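Local structure of thioesterase superfamily protein (Sulfolobus solfataricus, 2GF6) at residues Glu6-Asp17 against Arg31-Phe40. The protein binds coenzyme A and probably hydrolyses fatty acyl-CoA thioesters. Sequence-based numbering, arbitrary orientation.
Sequences EYVFEDVVRIYD and RFFTNTIEKF
Arg31 grips the carboxylate of Asp17 side-on: NE donates to Asp17 OD1 at 2.9 Å, using the syn lone pair, and NH2 donates to Asp17 OD2, also at 2.9 Å. The guanidinium and carboxylate planes are nearly coplanar (14° apart), and both bonds are close to straight. The bend of the arginine chain at chi3 (79°) turns the group toward this acid. Asp11, its carboxylate nearly perpendicular to the guanidinium, adds weaker salt-bridge bonds, the shorter from Arg31 NH1 to Asp11 OD2 at 3.2 Å. That oxygen also accepts from the amide of Asn35, whose OD1 is hydrogen-bonded to Tyr16 OH of the second subunit. Farther along helix 26-45, one face of the Phe9 ring rests over the backbone at Asn35 and Thr36, while Lys39 CD reaches its edge. Lysine suits this place because its methylenes border the ring's edge while NZ continues to Val8 O (2.9 Å, a weak bond) and pairs with Glu43. At the far end, a water donates to both Glu6 O and Thr36 O.

In the second shell, Val12 N holds Asp11 OD1, Arg14 N holds Asp17 OD2 at 2.8 Å, and Arg14 NH1 forms a salt bridge with Asp11 OD1. A methionine in place of Arg31 would probably leave Asp17 without its cation and let the 15-17 turn shift. Strand 8-12 runs roughly antiparallel to helix segment 31-40 (140° between directions), the helix the hotdog sheet wraps. Two acids set against two neighbouring arginines probably come close to balancing charge beside the subunit interface, where Tyr16 of the second subunit packs on Arg31.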
loop_
_atom_site.group_PDB
_atom_site.type_symbol
_atom_site.label_atom_id
_atom_site.label_comp_id
_atom_site.label_asym_id
_atom_site.label_seq_id
_atom_site.Cartn_x
_atom_site.Cartn_y
_atom_site.Cartn_z
ATOM N N GLU A 6 23.657 -14.562 -1.329
ATOM C CA GLU A 6 22.734 -14.079 -0.274
ATOM C C GLU A 6 22.484 -12.593 -0.377
ATOM O O GLU A 6 21.521 -12.079 0.206
ATOM C CB GLU A 6 23.275 -14.302 1.146
ATOM C CG GLU A 6 24.074 -15.528 1.346
ATOM C CD GLU A 6 25.514 -15.279 1.078
ATOM O OE1 GLU A 6 26.206 -14.902 2.048
ATOM O OE2 GLU A 6 25.948 -15.483 -0.085
ATOM N N TYR A 7 23.396 -11.898 -1.050
ATOM C CA TYR A 7 23.420 -10.462 -1.037
ATOM C C TYR A 7 22.769 -9.902 -2.272
ATOM O O TYR A 7 22.603 -8.700 -2.342
ATOM C CB TYR A 7 24.865 -9.959 -0.932
ATOM C CG TYR A 7 25.564 -10.420 0.337
ATOM C CD1 TYR A 7 25.156 -9.965 1.586
ATOM C CD2 TYR A 7 26.609 -11.306 0.289
ATOM C CE1 TYR A 7 25.771 -10.396 2.746
ATOM C CE2 TYR A 7 27.231 -11.741 1.443
ATOM C CZ TYR A 7 26.815 -11.283 2.671
ATOM O OH TYR A 7 27.446 -11.704 3.831
ATOM N N VAL A 8 22.428 -10.767 -3.240
ATOM C CA VAL A 8 21.838 -10.362 -4.525
ATOM C C VAL A 8 20.381 -10.821 -4.605
ATOM O O VAL A 8 20.084 -12.001 -4.418
ATOM C CB VAL A 8 22.609 -10.972 -5.735
ATOM C CG1 VAL A 8 22.196 -10.299 -7.054
ATOM C CG2 VAL A 8 24.119 -10.861 -5.551
ATOM N N PHE A 9 19.484 -9.887 -4.904
ATOM C CA PHE A 9 18.065 -10.182 -5.114
ATOM C C PHE A 9 17.562 -9.519 -6.384
ATOM O O PHE A 9 17.855 -8.354 -6.613
ATOM C CB PHE A 9 17.245 -9.650 -3.930
ATOM C CG PHE A 9 15.766 -9.931 -4.039
ATOM C CD1 PHE A 9 15.273 -11.194 -3.776
ATOM C CD2 PHE A 9 14.881 -8.933 -4.399
ATOM C CE1 PHE A 9 13.924 -11.471 -3.877
ATOM C CE2 PHE A 9 13.529 -9.198 -4.513
ATOM C CZ PHE A 9 13.049 -10.481 -4.256
ATOM N N GLU A 10 16.771 -10.233 -7.185
ATOM C CA GLU A 10 16.182 -9.637 -8.380
ATOM C C GLU A 10 14.668 -9.552 -8.305
ATOM O O GLU A 10 14.011 -10.464 -7.793
ATOM C CB GLU A 10 16.578 -10.414 -9.633
ATOM C CG GLU A 10 18.023 -10.768 -9.676
ATOM C CD GLU A 10 18.451 -11.120 -11.062
ATOM O OE1 GLU A 10 18.002 -12.158 -11.588
ATOM O OE2 GLU A 10 19.220 -10.323 -11.630
ATOM N N ASP A 11 14.128 -8.443 -8.824
ATOM C CA ASP A 11 12.696 -8.184 -8.798
ATOM C C ASP A 11 12.295 -7.400 -10.049
ATOM O O ASP A 11 13.137 -6.993 -10.831
ATOM C CB ASP A 11 12.309 -7.432 -7.519
ATOM C CG ASP A 11 10.995 -7.944 -6.908
ATOM O OD1 ASP A 11 10.081 -8.313 -7.686
ATOM O OD2 ASP A 11 10.888 -7.999 -5.656
ATOM N N VAL A 12 10.998 -7.218 -10.235
ATOM C CA VAL A 12 10.447 -6.553 -11.422
ATOM C C VAL A 12 9.396 -5.543 -10.946
ATOM O O VAL A 12 8.648 -5.821 -9.987
ATOM C CB VAL A 12 9.860 -7.602 -12.426
ATOM C CG1 VAL A 12 8.684 -8.358 -11.810
ATOM C CG2 VAL A 12 9.452 -6.965 -13.739
ATOM N N VAL A 13 9.387 -4.366 -11.569
ATOM C CA VAL A 13 8.452 -3.317 -11.188
ATOM C C VAL A 13 7.055 -3.626 -11.711
ATOM O O VAL A 13 6.867 -3.886 -12.895
ATOM C CB VAL A 13 8.911 -1.901 -11.671
ATOM C CG1 VAL A 13 7.936 -0.801 -11.196
ATOM C CG2 VAL A 13 10.309 -1.567 -11.128
ATOM N N ARG A 14 6.089 -3.583 -10.794
ATOM C CA ARG A 14 4.721 -4.045 -11.012
ATOM C C ARG A 14 3.769 -2.842 -10.967
ATOM O O ARG A 14 4.132 -1.741 -10.549
ATOM C CB ARG A 14 4.330 -5.070 -9.945
ATOM C CG ARG A 14 4.192 -6.486 -10.432
ATOM C CD ARG A 14 5.506 -7.196 -10.592
ATOM N NE ARG A 14 5.325 -8.644 -10.779
ATOM C CZ ARG A 14 6.036 -9.589 -10.158
ATOM N NH1 ARG A 14 7.018 -9.267 -9.300
ATOM N NH2 ARG A 14 5.770 -10.861 -10.393
ATOM N N ILE A 15 2.540 -3.039 -11.412
ATOM C CA ILE A 15 1.571 -1.929 -11.422
ATOM C C ILE A 15 1.320 -1.374 -10.027
ATOM O O ILE A 15 1.139 -0.167 -9.824
ATOM C CB ILE A 15 0.222 -2.366 -12.086
ATOM C CG1 ILE A 15 -0.678 -1.153 -12.282
ATOM C CG2 ILE A 15 -0.479 -3.533 -11.290
ATOM C CD1 ILE A 15 -0.048 -0.068 -13.110
ATOM N N TYR A 16 1.305 -2.257 -9.048
ATOM C CA TYR A 16 1.104 -1.818 -7.690
ATOM C C TYR A 16 2.382 -1.162 -7.113
ATOM O O TYR A 16 2.381 -0.675 -5.975
ATOM C CB TYR A 16 0.608 -2.978 -6.805
ATOM C CG TYR A 16 1.407 -4.259 -6.920
ATOM C CD1 TYR A 16 2.637 -4.391 -6.281
ATOM C CD2 TYR A 16 0.920 -5.357 -7.618
ATOM C CE1 TYR A 16 3.384 -5.544 -6.381
ATOM C CE2 TYR A 16 1.685 -6.540 -7.730
ATOM C CZ TYR A 16 2.920 -6.615 -7.096
ATOM O OH TYR A 16 3.705 -7.767 -7.164
ATOM N N ASP A 17 3.478 -1.150 -7.871
ATOM C CA ASP A 17 4.681 -0.400 -7.422
ATOM C C ASP A 17 4.715 1.045 -7.880
ATOM O O ASP A 17 5.604 1.802 -7.491
ATOM C CB ASP A 17 5.965 -1.094 -7.897
ATOM C CG ASP A 17 6.136 -2.472 -7.284
ATOM O OD1 ASP A 17 5.856 -2.623 -6.073
ATOM O OD2 ASP A 17 6.507 -3.386 -8.032
ATOM N N ARG A 31 9.314 -2.409 -0.640
ATOM C CA ARG A 31 8.970 -3.733 -1.073
ATOM C C ARG A 31 10.259 -4.376 -1.488
ATOM O O ARG A 31 10.532 -5.487 -1.144
ATOM C CB ARG A 31 7.959 -3.733 -2.234
ATOM C CG ARG A 31 7.448 -5.154 -2.556
ATOM C CD ARG A 31 6.331 -5.228 -3.589
ATOM N NE ARG A 31 6.796 -5.110 -4.967
ATOM C CZ ARG A 31 7.486 -6.031 -5.649
ATOM N NH1 ARG A 31 7.891 -7.162 -5.092
ATOM N NH2 ARG A 31 7.806 -5.786 -6.915
ATOM N N PHE A 32 11.075 -3.649 -2.232
ATOM C CA PHE A 32 12.255 -4.275 -2.804
ATOM C C PHE A 32 13.284 -4.633 -1.726
ATOM O O PHE A 32 13.857 -5.716 -1.773
ATOM C CB PHE A 32 12.912 -3.372 -3.853
ATOM C CG PHE A 32 11.965 -2.876 -4.912
ATOM C CD1 PHE A 32 11.029 -3.723 -5.501
ATOM C CD2 PHE A 32 12.015 -1.552 -5.326
ATOM C CE1 PHE A 32 10.166 -3.255 -6.498
ATOM C CE2 PHE A 32 11.144 -1.070 -6.285
ATOM C CZ PHE A 32 10.224 -1.928 -6.881
ATOM N N PHE A 33 13.569 -3.707 -0.807
ATOM C CA PHE A 33 14.674 -3.921 0.111
ATOM C C PHE A 33 14.282 -4.917 1.222
ATOM O O PHE A 33 15.112 -5.756 1.637
ATOM C CB PHE A 33 15.320 -2.586 0.561
ATOM C CG PHE A 33 14.491 -1.720 1.478
ATOM C CD1 PHE A 33 14.057 -2.172 2.724
ATOM C CD2 PHE A 33 14.275 -0.389 1.159
ATOM C CE1 PHE A 33 13.344 -1.338 3.587
ATOM C CE2 PHE A 33 13.567 0.451 2.027
ATOM C CZ PHE A 33 13.109 -0.029 3.244
ATOM N N THR A 34 13.000 -4.903 1.608
ATOM C CA THR A 34 12.437 -5.927 2.518
ATOM C C THR A 34 12.587 -7.335 1.941
ATOM O O THR A 34 13.070 -8.236 2.600
ATOM C CB THR A 34 10.953 -5.609 2.838
ATOM O OG1 THR A 34 10.898 -4.278 3.331
ATOM C CG2 THR A 34 10.375 -6.564 3.925
ATOM N N ASN A 35 12.206 -7.517 0.683
ATOM C CA ASN A 35 12.445 -8.783 0.028
ATOM C C ASN A 35 13.926 -9.125 0.038
ATOM O O ASN A 35 14.315 -10.269 0.285
ATOM C CB ASN A 35 11.934 -8.750 -1.410
ATOM C CG ASN A 35 10.423 -8.730 -1.503
ATOM O OD1 ASN A 35 9.717 -9.160 -0.580
ATOM N ND2 ASN A 35 9.916 -8.234 -2.623
ATOM N N THR A 36 14.772 -8.143 -0.243
ATOM C CA THR A 36 16.222 -8.433 -0.282
ATOM C C THR A 36 16.715 -8.875 1.106
ATOM O O THR A 36 17.440 -9.896 1.239
ATOM C CB THR A 36 17.017 -7.227 -0.813
ATOM O OG1 THR A 36 16.509 -6.868 -2.096
ATOM C CG2 THR A 36 18.487 -7.533 -0.953
ATOM N N ILE A 37 16.320 -8.129 2.136
ATOM C CA ILE A 37 16.745 -8.415 3.520
ATOM C C ILE A 37 16.134 -9.722 4.031
ATOM O O ILE A 37 16.825 -10.547 4.635
ATOM C CB ILE A 37 16.411 -7.278 4.470
ATOM C CG1 ILE A 37 17.270 -6.065 4.118
ATOM C CG2 ILE A 37 16.679 -7.714 5.912
ATOM C CD1 ILE A 37 16.769 -4.757 4.669
ATOM N N GLU A 38 14.854 -9.920 3.753
ATOM C CA GLU A 38 14.200 -11.136 4.142
ATOM C C GLU A 38 14.931 -12.324 3.544
ATOM O O GLU A 38 15.153 -13.295 4.247
ATOM C CB GLU A 38 12.735 -11.145 3.718
ATOM C CG GLU A 38 12.020 -12.420 4.124
ATOM C CD GLU A 38 10.505 -12.374 3.983
ATOM O OE1 GLU A 38 9.912 -11.378 3.479
ATOM O OE2 GLU A 38 9.892 -13.357 4.410
ATOM N N LYS A 39 15.310 -12.250 2.259
ATOM C CA LYS A 39 15.959 -13.405 1.611
ATOM C C LYS A 39 17.328 -13.669 2.225
ATOM O O LYS A 39 17.687 -14.809 2.524
ATOM C CB LYS A 39 16.085 -13.188 0.090
ATOM C CG LYS A 39 16.599 -14.414 -0.665
ATOM C CD LYS A 39 16.936 -14.130 -2.155
ATOM C CE LYS A 39 18.191 -13.268 -2.320
ATOM N NZ LYS A 39 19.481 -14.061 -2.412
ATOM N N PHE A 40 18.091 -12.596 2.421
ATOM C CA PHE A 40 19.385 -12.696 3.071
ATOM C C PHE A 40 19.305 -13.402 4.428
ATOM O O PHE A 40 20.084 -14.311 4.711
ATOM C CB PHE A 40 20.014 -11.309 3.236
ATOM C CG PHE A 40 21.182 -11.301 4.156
ATOM C CD1 PHE A 40 22.407 -11.750 3.734
ATOM C CD2 PHE A 40 21.043 -10.871 5.469
ATOM C CE1 PHE A 40 23.479 -11.749 4.586
ATOM C CE2 PHE A 40 22.112 -10.866 6.329
ATOM C CZ PHE A 40 23.335 -11.302 5.890
HETATM O O HOH W 1 19.305 -11.002 -0.554
#